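Long-range contacts in terminal oxygenase component of carbazole 1,9a-dioxygenase (Nocardioides aromaticivorans, PDB 3GCF), which probably inserts both atoms of dioxygen into carbazole at positions 1 and 9a, using a Rieske [2Fe-2S] cluster and a mononuclear nonheme iron: residues R215-V220 with E235-V240; G228-L233 with Q265-L270; N183-T188 with D363-K368. One frame throughout, in Å; residues are numbered along the deposited sequence.

Contact 1: R215-V220 with E235-V240; sequences RDAMQV and ENYMPV
In the Bet v 1-like domain that carries the mononuclear iron, A217 and M218, at the entry to the edge strand 218-221, meet N236 and Y237, where the short helix 233-236 passes into strand 237-245. The backbones come nearest at A217 and N236, whose CA atoms lie 4.6 Å apart. N236 turns its CB onto A217, reaching A217 CA at 3.5 Å, while its amide lies beside D216, N236 CG 3.8 Å from D216 O, and gives its ND2 hydrogen bond to D214. Y237 sets its CG beside its own backbone N (chi1 -84°), which sends the ring along A217: CE1 lies 3.5 Å from A217 CB, and A217 O sits at the ring edge, near its plane. Farther out, M218 crosses the phenol at about a right angle, with M218 CG 3.6 Å from Y237 OH and M218 CE 3.8 Å from that same OH. P212 and F210 of strand 209-212 pack on the same ring. With an alanine at Y237, A217 CB would probably lose the ring atoms it touches and M218 CG and CE the phenol oxygen, leaving a gap between the two segments. No hydrogen bond joins these segments directly; the backbone of A217 pairs with R232 and that of N236 with A213, so what passes between them is shape-dependent van der Waals contact, shared by the Y237 phenol, A217 and the N236 side chain.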
ATOM      1  N   ARG A 215      27.564  27.178  29.254  1.00 24.72           N
ATOM      2  CA  ARG A 215      28.286  26.887  28.021  1.00 26.79           C
ATOM      3  C   ARG A 215      28.997  25.529  27.969  1.00 24.44           C
ATOM      4  O   ARG A 215      29.372  25.075  26.893  1.00 24.06           O
ATOM      5  CB  ARG A 215      29.299  28.008  27.768  1.00 31.77           C
ATOM      6  CG  ARG A 215      29.742  28.161  26.327  1.00 39.70           C
ATOM      7  CD  ARG A 215      30.704  29.341  26.179  1.00 45.92           C
ATOM      8  NE  ARG A 215      30.135  30.592  26.681  1.00 50.88           N
ATOM      9  CZ  ARG A 215      29.071  31.201  26.162  1.00 52.99           C
ATOM     10  NH1 ARG A 215      28.446  30.680  25.111  1.00 53.07           N
ATOM     11  NH2 ARG A 215      28.629  32.335  26.695  1.00 53.50           N
ATOM     12  N   ASP A 216      29.197  24.888  29.116  1.00 22.19           N
ATOM     13  CA  ASP A 216      29.865  23.587  29.145  1.00 20.10           C
ATOM     14  C   ASP A 216      28.867  22.437  29.260  1.00 19.38           C
ATOM     15  O   ASP A 216      29.245  21.299  29.561  1.00 17.74           O
ATOM     16  CB  ASP A 216      30.841  23.499  30.322  1.00 23.12           C
ATOM     17  CG  ASP A 216      31.962  24.505  30.224  1.00 26.18           C
ATOM     18  OD1 ASP A 216      32.523  24.667  29.123  1.00 29.68           O
ATOM     19  OD2 ASP A 216      32.290  25.126  31.256  1.00 30.12           O
ATOM     20  N   ALA A 217      27.593  22.738  29.032  1.00 15.85           N
ATOM     21  CA  ALA A 217      26.554  21.726  29.122  1.00 16.53           C
ATOM     22  C   ALA A 217      26.805  20.589  28.133  1.00 16.65           C
ATOM     23  O   ALA A 217      26.570  19.422  28.450  1.00 17.47           O
ATOM     24  CB  ALA A 217      25.178  22.362  28.865  1.00 12.52           C
ATOM     25  N   MET A 218      27.298  20.935  26.947  1.00 16.89           N
ATOM     26  CA  MET A 218      27.563  19.952  25.897  1.00 19.04           C
ATOM     27  C   MET A 218      29.030  19.922  25.485  1.00 19.06           C
ATOM     28  O   MET A 218      29.646  20.967  25.261  1.00 20.69           O
ATOM     29  CB  MET A 218      26.707  20.269  24.667  1.00 18.91           C
ATOM     30  CG  MET A 218      25.211  20.363  24.947  1.00 21.86           C
ATOM     31  SD  MET A 218      24.351  21.345  23.691  1.00 21.23           S
ATOM     32  CE  MET A 218      23.191  22.230  24.669  1.00 23.53           C
ATOM     33  N   GLN A 219      29.591  18.724  25.380  1.00 19.85           N
ATOM     34  CA  GLN A 219      30.980  18.591  24.976  1.00 19.71           C
ATOM     35  C   GLN A 219      31.112  17.692  23.754  1.00 19.22           C
ATOM     36  O   GLN A 219      30.562  16.593  23.711  1.00 18.13           O
ATOM     37  CB  GLN A 219      31.829  18.030  26.118  1.00 21.57           C
ATOM     38  CG  GLN A 219      33.323  18.226  25.874  1.00 26.16           C
ATOM     39  CD  GLN A 219      34.176  17.795  27.044  1.00 29.39           C
ATOM     40  OE1 GLN A 219      33.900  18.148  28.190  1.00 32.21           O
ATOM     41  NE2 GLN A 219      35.229  17.038  26.759  1.00 31.66           N
ATOM     42  N   VAL A 220      31.845  18.172  22.758  1.00 18.73           N
ATOM     43  CA  VAL A 220      32.060  17.416  21.536  1.00 17.94           C
ATOM     44  C   VAL A 220      33.399  16.688  21.597  1.00 18.22           C
ATOM     45  O   VAL A 220      34.434  17.293  21.857  1.00 18.48           O
ATOM     46  CB  VAL A 220      32.047  18.348  20.307  1.00 15.54           C
ATOM     47  CG1 VAL A 220      32.247  17.542  19.035  1.00 16.27           C
ATOM     48  CG2 VAL A 220      30.730  19.104  20.249  1.00 16.35           C
ATOM     49  N   GLU A 235      25.480  18.041  35.970  1.00 17.99           N
ATOM     50  CA  GLU A 235      26.339  19.134  36.395  1.00 19.61           C
ATOM     51  C   GLU A 235      26.115  20.447  35.666  1.00 18.76           C
ATOM     52  O   GLU A 235      26.298  21.511  36.249  1.00 19.14           O
ATOM     53  CB  GLU A 235      27.806  18.743  36.234  1.00 22.49           C
ATOM     54  CG  GLU A 235      28.221  17.529  37.022  1.00 27.97           C
ATOM     55  CD  GLU A 235      29.639  17.117  36.708  1.00 33.70           C
ATOM     56  OE1 GLU A 235      29.924  16.828  35.522  1.00 35.88           O
ATOM     57  OE2 GLU A 235      30.467  17.088  37.645  1.00 37.09           O
ATOM     58  N   ASN A 236      25.721  20.388  34.401  1.00 15.03           N
ATOM     59  CA  ASN A 236      25.556  21.619  33.657  1.00 14.13           C
ATOM     60  C   ASN A 236      24.188  21.883  33.066  1.00 13.77           C
ATOM     61  O   ASN A 236      24.057  22.660  32.124  1.00 14.34           O
ATOM     62  CB  ASN A 236      26.635  21.693  32.580  1.00 14.57           C
ATOM     63  CG  ASN A 236      28.035  21.519  33.160  1.00 17.32           C
ATOM     64  OD1 ASN A 236      28.502  20.397  33.368  1.00 18.40           O
ATOM     65  ND2 ASN A 236      28.693  22.632  33.455  1.00 16.46           N
ATOM     66  N   TYR A 237      23.172  21.243  33.630  1.00 12.88           N
ATOM     67  CA  TYR A 237      21.802  21.427  33.178  1.00 14.20           C
ATOM     68  C   TYR A 237      20.894  21.734  34.358  1.00 14.53           C
ATOM     69  O   TYR A 237      21.230  21.479  35.514  1.00 12.44           O
ATOM     70  CB  TYR A 237      21.259  20.164  32.493  1.00 12.70           C
ATOM     71  CG  TYR A 237      21.602  20.009  31.030  1.00 13.32           C
ATOM     72  CD1 TYR A 237      22.893  19.677  30.621  1.00 13.08           C
ATOM     73  CD2 TYR A 237      20.614  20.136  30.052  1.00 13.24           C
ATOM     74  CE1 TYR A 237      23.188  19.465  29.267  1.00 13.82           C
ATOM     75  CE2 TYR A 237      20.896  19.927  28.705  1.00 12.97           C
ATOM     76  CZ  TYR A 237      22.181  19.588  28.317  1.00 13.82           C
ATOM     77  OH  TYR A 237      22.446  19.337  26.987  1.00 14.40           O
ATOM     78  N   MET A 238      19.731  22.283  34.047  1.00 16.65           N
ATOM     79  CA  MET A 238      18.742  22.583  35.060  1.00 16.82           C
ATOM     80  C   MET A 238      17.576  21.646  34.787  1.00 16.09           C
ATOM     81  O   MET A 238      16.996  21.672  33.702  1.00 14.92           O
ATOM     82  CB  MET A 238      18.266  24.024  34.930  1.00 21.36           C
ATOM     83  CG  MET A 238      17.078  24.353  35.816  1.00 29.25           C
ATOM     84  SD  MET A 238      17.493  24.289  37.578  1.00 37.25           S
ATOM     85  CE  MET A 238      18.412  25.815  37.716  1.00 35.35           C
ATOM     86  N   PRO A 239      17.239  20.781  35.752  1.00 15.80           N
ATOM     87  CA  PRO A 239      16.113  19.874  35.516  1.00 13.68           C
ATOM     88  C   PRO A 239      14.812  20.616  35.833  1.00 13.99           C
ATOM     89  O   PRO A 239      14.779  21.452  36.729  1.00 14.10           O
ATOM     90  CB  PRO A 239      16.388  18.730  36.486  1.00 13.78           C
ATOM     91  CG  PRO A 239      16.995  19.442  37.663  1.00 13.10           C
ATOM     92  CD  PRO A 239      17.930  20.464  37.017  1.00 12.96           C
ATOM     93  N   VAL A 240      13.751  20.324  35.090  1.00 13.50           N
ATOM     94  CA  VAL A 240      12.460  20.970  35.309  1.00 12.35           C
ATOM     95  C   VAL A 240      11.480  19.960  35.903  1.00 13.32           C
ATOM     96  O   VAL A 240      11.072  19.012  35.229  1.00 13.36           O
ATOM     97  CB  VAL A 240      11.882  21.503  33.988  1.00 13.89           C
ATOM     98  CG1 VAL A 240      10.520  22.149  34.233  1.00 14.16           C
ATOM     99  CG2 VAL A 240      12.843  22.503  33.376  1.00 14.09           C
TER

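Contact 2: G228-L233 with Q265-L270; sequences GVLDRL and QVSVWL
W269 lays one face of its indole against G228, with G228 CA toward the rim of the ring system and W269 CE3 3.4 Å from G228 N. A CB on G228 would run into V268 O and the indole, so the close approach relies on the glycine. The indole N-H turns back along its own strand: W269 NE1 donates to S267 OG at 2.9 Å, the hydroxyl lying 18° out of the ring plane. On this face L230 sends CG away from its backbone N (chi1 -179°) and presses CD2 tightly on S267 CB, 3.4 Å away. The side chains hang on two neighbouring antiparallel strands, 228-231 and 265-269, of the seven-stranded sheet in the Bet v 1-like domain. V229 and V268 form a hydrogen-bonded pair, as do D231 and V266; D231 N to V266 O is 2.8 Å, while the return bond from V266 N is weak. Across the sheet from W269, D231 and V266 lie side by side and point the same way, D231 CB 3.6 Å from V266 CG1. L233 reaches that same methyl at an angle, CD1 to CG1 3.8 Å. R232, at the centre of an inverse gamma turn, rises on the L230 side; L230 CD1 lies over one face of its guanidinium, NH1 bonds Q219, and a water weakly links NH2 to Q265 OE1.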
ATOM      1  N   GLY A 228      31.685  11.726  19.416  1.00 12.21           N
ATOM      2  CA  GLY A 228      30.314  11.952  19.815  1.00 11.63           C
ATOM      3  C   GLY A 228      30.099  13.235  20.591  1.00 12.98           C
ATOM      4  O   GLY A 228      31.010  14.044  20.753  1.00 13.48           O
ATOM      5  N   VAL A 229      28.874  13.412  21.075  1.00 13.08           N
ATOM      6  CA  VAL A 229      28.507  14.586  21.844  1.00 12.09           C
ATOM      7  C   VAL A 229      27.986  14.130  23.206  1.00 12.69           C
ATOM      8  O   VAL A 229      27.199  13.191  23.296  1.00 11.68           O
ATOM      9  CB  VAL A 229      27.419  15.394  21.116  1.00 10.86           C
ATOM     10  CG1 VAL A 229      27.208  16.723  21.816  1.00  8.57           C
ATOM     11  CG2 VAL A 229      27.815  15.602  19.660  1.00  8.25           C
ATOM     12  N   LEU A 230      28.437  14.795  24.265  1.00 12.90           N
ATOM     13  CA  LEU A 230      28.022  14.439  25.613  1.00 13.48           C
ATOM     14  C   LEU A 230      27.300  15.574  26.329  1.00 14.19           C
ATOM     15  O   LEU A 230      27.777  16.713  26.349  1.00 14.11           O
ATOM     16  CB  LEU A 230      29.248  14.014  26.425  1.00 14.93           C
ATOM     17  CG  LEU A 230      29.150  13.552  27.887  1.00 17.08           C
ATOM     18  CD1 LEU A 230      28.840  14.718  28.789  1.00 19.59           C
ATOM     19  CD2 LEU A 230      28.107  12.479  28.019  1.00 17.37           C
ATOM     20  N   ASP A 231      26.144  15.252  26.909  1.00 13.79           N
ATOM     21  CA  ASP A 231      25.355  16.222  27.670  1.00 12.79           C
ATOM     22  C   ASP A 231      25.615  15.951  29.156  1.00 13.07           C
ATOM     23  O   ASP A 231      25.330  14.862  29.652  1.00  9.69           O
ATOM     24  CB  ASP A 231      23.849  16.058  27.403  1.00 11.54           C
ATOM     25  CG  ASP A 231      23.437  16.477  26.005  1.00 13.28           C
ATOM     26  OD1 ASP A 231      24.267  17.040  25.257  1.00 11.45           O
ATOM     27  OD2 ASP A 231      22.258  16.241  25.656  1.00 13.41           O
ATOM     28  N   ARG A 232      26.161  16.933  29.864  1.00 14.36           N
ATOM     29  CA  ARG A 232      26.437  16.769  31.291  1.00 15.20           C
ATOM     30  C   ARG A 232      25.201  17.180  32.089  1.00 14.13           C
ATOM     31  O   ARG A 232      25.194  18.207  32.770  1.00 14.99           O
ATOM     32  CB  ARG A 232      27.642  17.625  31.691  1.00 17.41           C
ATOM     33  CG  ARG A 232      28.943  17.183  31.044  1.00 20.92           C
ATOM     34  CD  ARG A 232      30.145  17.755  31.782  1.00 25.71           C
ATOM     35  NE  ARG A 232      31.256  16.806  31.791  1.00 29.29           N
ATOM     36  CZ  ARG A 232      32.142  16.684  30.813  1.00 30.53           C
ATOM     37  NH1 ARG A 232      32.053  17.465  29.745  1.00 30.39           N
ATOM     38  NH2 ARG A 232      33.102  15.769  30.892  1.00 30.58           N
ATOM     39  N   LEU A 233      24.160  16.361  32.004  1.00 13.26           N
ATOM     40  CA  LEU A 233      22.890  16.642  32.664  1.00 14.07           C
ATOM     41  C   LEU A 233      22.942  16.942  34.164  1.00 14.51           C
ATOM     42  O   LEU A 233      22.297  17.881  34.628  1.00 13.07           O
ATOM     43  CB  LEU A 233      21.906  15.493  32.408  1.00 12.29           C
ATOM     44  CG  LEU A 233      21.600  15.143  30.941  1.00 11.44           C
ATOM     45  CD1 LEU A 233      20.585  14.014  30.897  1.00  8.38           C
ATOM     46  CD2 LEU A 233      21.067  16.362  30.198  1.00  8.65           C
ATOM     47  N   GLN A 265      24.135  11.652  32.771  1.00 10.62           N
ATOM     48  CA  GLN A 265      24.743  12.018  31.495  1.00 12.62           C
ATOM     49  C   GLN A 265      24.105  11.237  30.358  1.00 13.44           C
ATOM     50  O   GLN A 265      23.721  10.079  30.532  1.00 14.43           O
ATOM     51  CB  GLN A 265      26.248  11.703  31.493  1.00 11.59           C
ATOM     52  CG  GLN A 265      27.096  12.575  32.406  1.00 15.42           C
ATOM     53  CD  GLN A 265      28.581  12.244  32.316  1.00 16.93           C
ATOM     54  OE1 GLN A 265      29.427  13.038  32.721  1.00 20.63           O
ATOM     55  NE2 GLN A 265      28.901  11.068  31.794  1.00 15.06           N
ATOM     56  N   VAL A 266      23.989  11.877  29.199  1.00 12.69           N
ATOM     57  CA  VAL A 266      23.454  11.214  28.018  1.00 12.05           C
ATOM     58  C   VAL A 266      24.354  11.633  26.869  1.00 13.11           C
ATOM     59  O   VAL A 266      24.744  12.798  26.767  1.00 13.49           O
ATOM     60  CB  VAL A 266      21.983  11.609  27.723  1.00 12.43           C
ATOM     61  CG1 VAL A 266      21.860  13.101  27.489  1.00  8.82           C
ATOM     62  CG2 VAL A 266      21.488  10.834  26.513  1.00 10.35           C
ATOM     63  N   SER A 267      24.701  10.681  26.013  1.00 12.11           N
ATOM     64  CA  SER A 267      25.581  10.980  24.899  1.00 11.83           C
ATOM     65  C   SER A 267      25.293  10.127  23.678  1.00 12.11           C
ATOM     66  O   SER A 267      24.740   9.031  23.780  1.00 12.90           O
ATOM     67  CB  SER A 267      27.041  10.779  25.329  1.00 11.51           C
ATOM     68  OG  SER A 267      27.253   9.461  25.808  1.00 10.10           O
ATOM     69  N   VAL A 268      25.678  10.641  22.519  1.00 10.87           N
ATOM     70  CA  VAL A 268      25.490   9.918  21.275  1.00 11.23           C
ATOM     71  C   VAL A 268      26.836   9.878  20.558  1.00 11.28           C
ATOM     72  O   VAL A 268      27.573  10.867  20.549  1.00 12.07           O
ATOM     73  CB  VAL A 268      24.415  10.597  20.384  1.00 10.60           C
ATOM     74  CG1 VAL A 268      24.857  12.001  20.005  1.00  9.67           C
ATOM     75  CG2 VAL A 268      24.160   9.751  19.146  1.00  9.16           C
ATOM     76  N   TRP A 269      27.156   8.730  19.969  1.00 10.82           N
ATOM     77  CA  TRP A 269      28.422   8.551  19.274  1.00 11.39           C
ATOM     78  C   TRP A 269      28.219   7.986  17.873  1.00 13.13           C
ATOM     79  O   TRP A 269      27.279   7.222  17.630  1.00 13.12           O
ATOM     80  CB  TRP A 269      29.320   7.613  20.087  1.00 10.73           C
ATOM     81  CG  TRP A 269      29.426   8.027  21.527  1.00 12.44           C
ATOM     82  CD1 TRP A 269      28.472   7.886  22.490  1.00 12.65           C
ATOM     83  CD2 TRP A 269      30.506   8.740  22.137  1.00 12.78           C
ATOM     84  NE1 TRP A 269      28.884   8.473  23.661  1.00 13.74           N
ATOM     85  CE2 TRP A 269      30.131   9.007  23.471  1.00 13.18           C
ATOM     86  CE3 TRP A 269      31.758   9.187  21.682  1.00 13.05           C
ATOM     87  CZ2 TRP A 269      30.961   9.702  24.360  1.00 13.25           C
ATOM     88  CZ3 TRP A 269      32.582   9.878  22.563  1.00 11.94           C
ATOM     89  CH2 TRP A 269      32.178  10.128  23.888  1.00 13.60           C
ATOM     90  N   LEU A 270      29.093   8.369  16.947  1.00 11.16           N
ATOM     91  CA  LEU A 270      29.000   7.871  15.580  1.00 12.96           C
ATOM     92  C   LEU A 270      29.142   6.351  15.635  1.00 12.42           C
ATOM     93  O   LEU A 270      29.872   5.824  16.474  1.00 13.38           O
ATOM     94  CB  LEU A 270      30.106   8.480  14.711  1.00 12.63           C
ATOM     95  CG  LEU A 270      29.865   9.909  14.211  1.00 15.82           C
ATOM     96  CD1 LEU A 270      31.136  10.474  13.588  1.00 15.93           C
ATOM     97  CD2 LEU A 270      28.735   9.897  13.182  1.00 16.33           C
TER
HETATM   98  O   HOH W   1      32.738  13.080  33.100  1.00 40.85           O

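Contact 3: N183-T188 with D363-K368; sequences NGFDTT and DMCIVK
F185, the first residue to leave helix 177-184, comes to 6.8 Å from I366 of helix 364-376, CA to CA, with no direct hydrogen bond between the segments. The F185 ring, its CG anti to the backbone N (chi1 -165°), reaches beneath C365 in a sulfur-aromatic contact, SG standing over one face, 4.1 Å from the ring centroid and 25° off the normal. C365 O meets the same ring at its edge and in its plane, 3.2 Å from F185 CE2. I366 puts CG1 against F185 O, 3.2 Å away. Beyond it the carboxylates of D186 and D363 come near each other, D186 OD2 4.4 Å from D363 OD1, and two waters bridge them. One donates to D186 OD2 and, at 2.9 Å, to D363 OD1; the second donates to D186 OD1 and to D363 OD1 and accepts from T188 OG1. D186 OD1 also takes the backbone N of T188 at 3.0 Å, an Asx turn that fixes the rotation of this carboxylate. In the second subunit H99 bonds D186 OD2 and H77 bonds D363 OD2, both histidines being ligands of the [2Fe-2S] cluster, while D186 O holds ND1 of the iron ligand H189. An aspartate joining a neighbour's Rieske histidine to an iron-binding histidine is characteristic of Rieske oxygenase trimers, and is consistent with a path for electrons between the two metal centres.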
ATOM      1  N   ASN A 183      15.624  11.248  18.845  1.00 12.56           N
ATOM      2  CA  ASN A 183      14.597  11.051  19.862  1.00 11.63           C
ATOM      3  C   ASN A 183      15.278  10.525  21.124  1.00 11.80           C
ATOM      4  O   ASN A 183      14.823  10.767  22.243  1.00 12.57           O
ATOM      5  CB  ASN A 183      13.544  10.050  19.375  1.00 10.87           C
ATOM      6  CG  ASN A 183      12.758   9.420  20.518  1.00 12.08           C
ATOM      7  OD1 ASN A 183      12.974   8.260  20.866  1.00 14.92           O
ATOM      8  ND2 ASN A 183      11.847  10.183  21.107  1.00 11.63           N
ATOM      9  N   GLY A 184      16.376   9.801  20.933  1.00 10.81           N
ATOM     10  CA  GLY A 184      17.116   9.278  22.068  1.00  8.53           C
ATOM     11  C   GLY A 184      17.951  10.372  22.709  1.00  8.52           C
ATOM     12  O   GLY A 184      17.988  10.494  23.929  1.00  9.06           O
ATOM     13  N   PHE A 185      18.600  11.182  21.877  1.00  7.99           N
ATOM     14  CA  PHE A 185      19.471  12.273  22.325  1.00 10.48           C
ATOM     15  C   PHE A 185      18.711  13.601  22.381  1.00 13.79           C
ATOM     16  O   PHE A 185      19.126  14.590  21.772  1.00 18.57           O
ATOM     17  CB  PHE A 185      20.648  12.391  21.348  1.00  7.48           C
ATOM     18  CG  PHE A 185      21.791  13.222  21.855  1.00  8.07           C
ATOM     19  CD1 PHE A 185      22.375  12.953  23.089  1.00  5.75           C
ATOM     20  CD2 PHE A 185      22.301  14.263  21.087  1.00  7.09           C
ATOM     21  CE1 PHE A 185      23.445  13.711  23.550  1.00  8.23           C
ATOM     22  CE2 PHE A 185      23.374  15.027  21.541  1.00  8.19           C
ATOM     23  CZ  PHE A 185      23.947  14.751  22.772  1.00  7.35           C
ATOM     24  N   ASP A 186      17.603  13.620  23.115  1.00 12.99           N
ATOM     25  CA  ASP A 186      16.761  14.809  23.233  1.00 11.67           C
ATOM     26  C   ASP A 186      16.488  14.993  24.721  1.00 11.64           C
ATOM     27  O   ASP A 186      15.841  14.148  25.335  1.00 10.65           O
ATOM     28  CB  ASP A 186      15.459  14.568  22.465  1.00 11.51           C
ATOM     29  CG  ASP A 186      14.560  15.780  22.434  1.00 13.24           C
ATOM     30  OD1 ASP A 186      14.357  16.403  23.496  1.00 13.59           O
ATOM     31  OD2 ASP A 186      14.039  16.098  21.344  1.00 16.46           O
ATOM     32  N   THR A 187      16.966  16.095  25.296  1.00  9.70           N
ATOM     33  CA  THR A 187      16.816  16.321  26.732  1.00 11.87           C
ATOM     34  C   THR A 187      15.492  16.887  27.255  1.00 11.15           C
ATOM     35  O   THR A 187      15.297  16.971  28.471  1.00  9.34           O
ATOM     36  CB  THR A 187      17.974  17.197  27.276  1.00 12.20           C
ATOM     37  OG1 THR A 187      17.843  18.533  26.781  1.00 15.29           O
ATOM     38  CG2 THR A 187      19.319  16.637  26.827  1.00 10.58           C
ATOM     39  N   THR A 188      14.582  17.271  26.365  1.00 10.21           N
ATOM     40  CA  THR A 188      13.295  17.784  26.824  1.00 11.25           C
ATOM     41  C   THR A 188      12.100  16.941  26.361  1.00 11.33           C
ATOM     42  O   THR A 188      10.970  17.184  26.778  1.00 11.10           O
ATOM     43  CB  THR A 188      13.079  19.265  26.406  1.00 10.45           C
ATOM     44  OG1 THR A 188      13.093  19.381  24.977  1.00 11.44           O
ATOM     45  CG2 THR A 188      14.172  20.140  26.997  1.00  6.78           C
ATOM     46  N   ASP A 363      17.780  21.902  21.869  1.00 11.94           N
ATOM     47  CA  ASP A 363      18.094  21.122  20.667  1.00 13.05           C
ATOM     48  C   ASP A 363      19.534  21.292  20.179  1.00 13.65           C
ATOM     49  O   ASP A 363      19.976  20.571  19.283  1.00 13.70           O
ATOM     50  CB  ASP A 363      17.144  21.478  19.515  1.00 10.21           C
ATOM     51  CG  ASP A 363      15.692  21.206  19.849  1.00 12.87           C
ATOM     52  OD1 ASP A 363      15.413  20.193  20.534  1.00 10.78           O
ATOM     53  OD2 ASP A 363      14.830  22.000  19.416  1.00 11.94           O
ATOM     54  N   MET A 364      20.268  22.236  20.757  1.00 14.14           N
ATOM     55  CA  MET A 364      21.645  22.455  20.335  1.00 15.69           C
ATOM     56  C   MET A 364      22.505  21.201  20.428  1.00 14.55           C
ATOM     57  O   MET A 364      23.450  21.043  19.658  1.00 14.33           O
ATOM     58  CB  MET A 364      22.288  23.587  21.142  1.00 18.22           C
ATOM     59  CG  MET A 364      21.716  24.959  20.811  1.00 23.88           C
ATOM     60  SD  MET A 364      21.748  25.302  19.021  1.00 31.93           S
ATOM     61  CE  MET A 364      19.963  25.196  18.586  1.00 27.75           C
ATOM     62  N   CYS A 365      22.198  20.307  21.363  1.00 13.25           N
ATOM     63  CA  CYS A 365      23.001  19.098  21.457  1.00 14.51           C
ATOM     64  C   CYS A 365      22.765  18.265  20.196  1.00 14.24           C
ATOM     65  O   CYS A 365      23.674  17.603  19.702  1.00 14.10           O
ATOM     66  CB  CYS A 365      22.673  18.293  22.726  1.00 14.10           C
ATOM     67  SG  CYS A 365      21.002  17.621  22.885  1.00 15.01           S
ATOM     68  N   ILE A 366      21.549  18.324  19.662  1.00 13.30           N
ATOM     69  CA  ILE A 366      21.232  17.583  18.447  1.00 14.34           C
ATOM     70  C   ILE A 366      21.923  18.253  17.260  1.00 14.72           C
ATOM     71  O   ILE A 366      22.396  17.580  16.344  1.00 14.88           O
ATOM     72  CB  ILE A 366      19.704  17.526  18.213  1.00 14.85           C
ATOM     73  CG1 ILE A 366      19.068  16.613  19.266  1.00 15.67           C
ATOM     74  CG2 ILE A 366      19.397  17.020  16.800  1.00 12.54           C
ATOM     75  CD1 ILE A 366      17.557  16.618  19.250  1.00 14.35           C
ATOM     76  N   VAL A 367      21.989  19.580  17.282  1.00 14.57           N
ATOM     77  CA  VAL A 367      22.650  20.316  16.212  1.00 16.21           C
ATOM     78  C   VAL A 367      24.138  19.974  16.182  1.00 15.06           C
ATOM     79  O   VAL A 367      24.721  19.824  15.110  1.00 14.09           O
ATOM     80  CB  VAL A 367      22.492  21.843  16.386  1.00 17.19           C
ATOM     81  CG1 VAL A 367      23.379  22.580  15.381  1.00 16.16           C
ATOM     82  CG2 VAL A 367      21.038  22.233  16.190  1.00 16.32           C
ATOM     83  N   LYS A 368      24.751  19.853  17.355  1.00 14.99           N
ATOM     84  CA  LYS A 368      26.171  19.512  17.426  1.00 15.49           C
ATOM     85  C   LYS A 368      26.384  18.107  16.888  1.00 14.79           C
ATOM     86  O   LYS A 368      27.386  17.835  16.228  1.00 14.77           O
ATOM     87  CB  LYS A 368      26.683  19.587  18.868  1.00 16.14           C
ATOM     88  CG  LYS A 368      26.755  20.993  19.427  1.00 17.69           C
ATOM     89  CD  LYS A 368      27.282  20.985  20.848  1.00 20.80           C
ATOM     90  CE  LYS A 368      27.133  22.356  21.488  1.00 22.92           C
ATOM     91  NZ  LYS A 368      27.858  23.385  20.708  1.00 25.15           N
TER
HETATM   92  O   HOH W   2      14.204  17.818  19.358  1.00 12.00           O
HETATM   93  O   HOH W   3      15.147  18.920  23.073  1.00 14.41           O

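D231, on the strand of contact 2, is where all three meet. Its OD1 lies 3.4 Å from F185 CZ and its OD2 3.2 Å from T187 CG2, both of contact 3, while M218 CG and Y237 OH of contact 1 pack against the same carboxylate. Strands 218-221 and 228-231 are sheet neighbours, with Q219 O 2.8 Å from L230 N, and this carries contact 1 into contact 2. Helix 364-376 closes over them, M218 SD lying 3.3 Å from C365 N. Relative to the iron, contact 3 is closest, the D186 side chain about 7 Å from the ion; that of V266 in contact 2 is about 10 Å away.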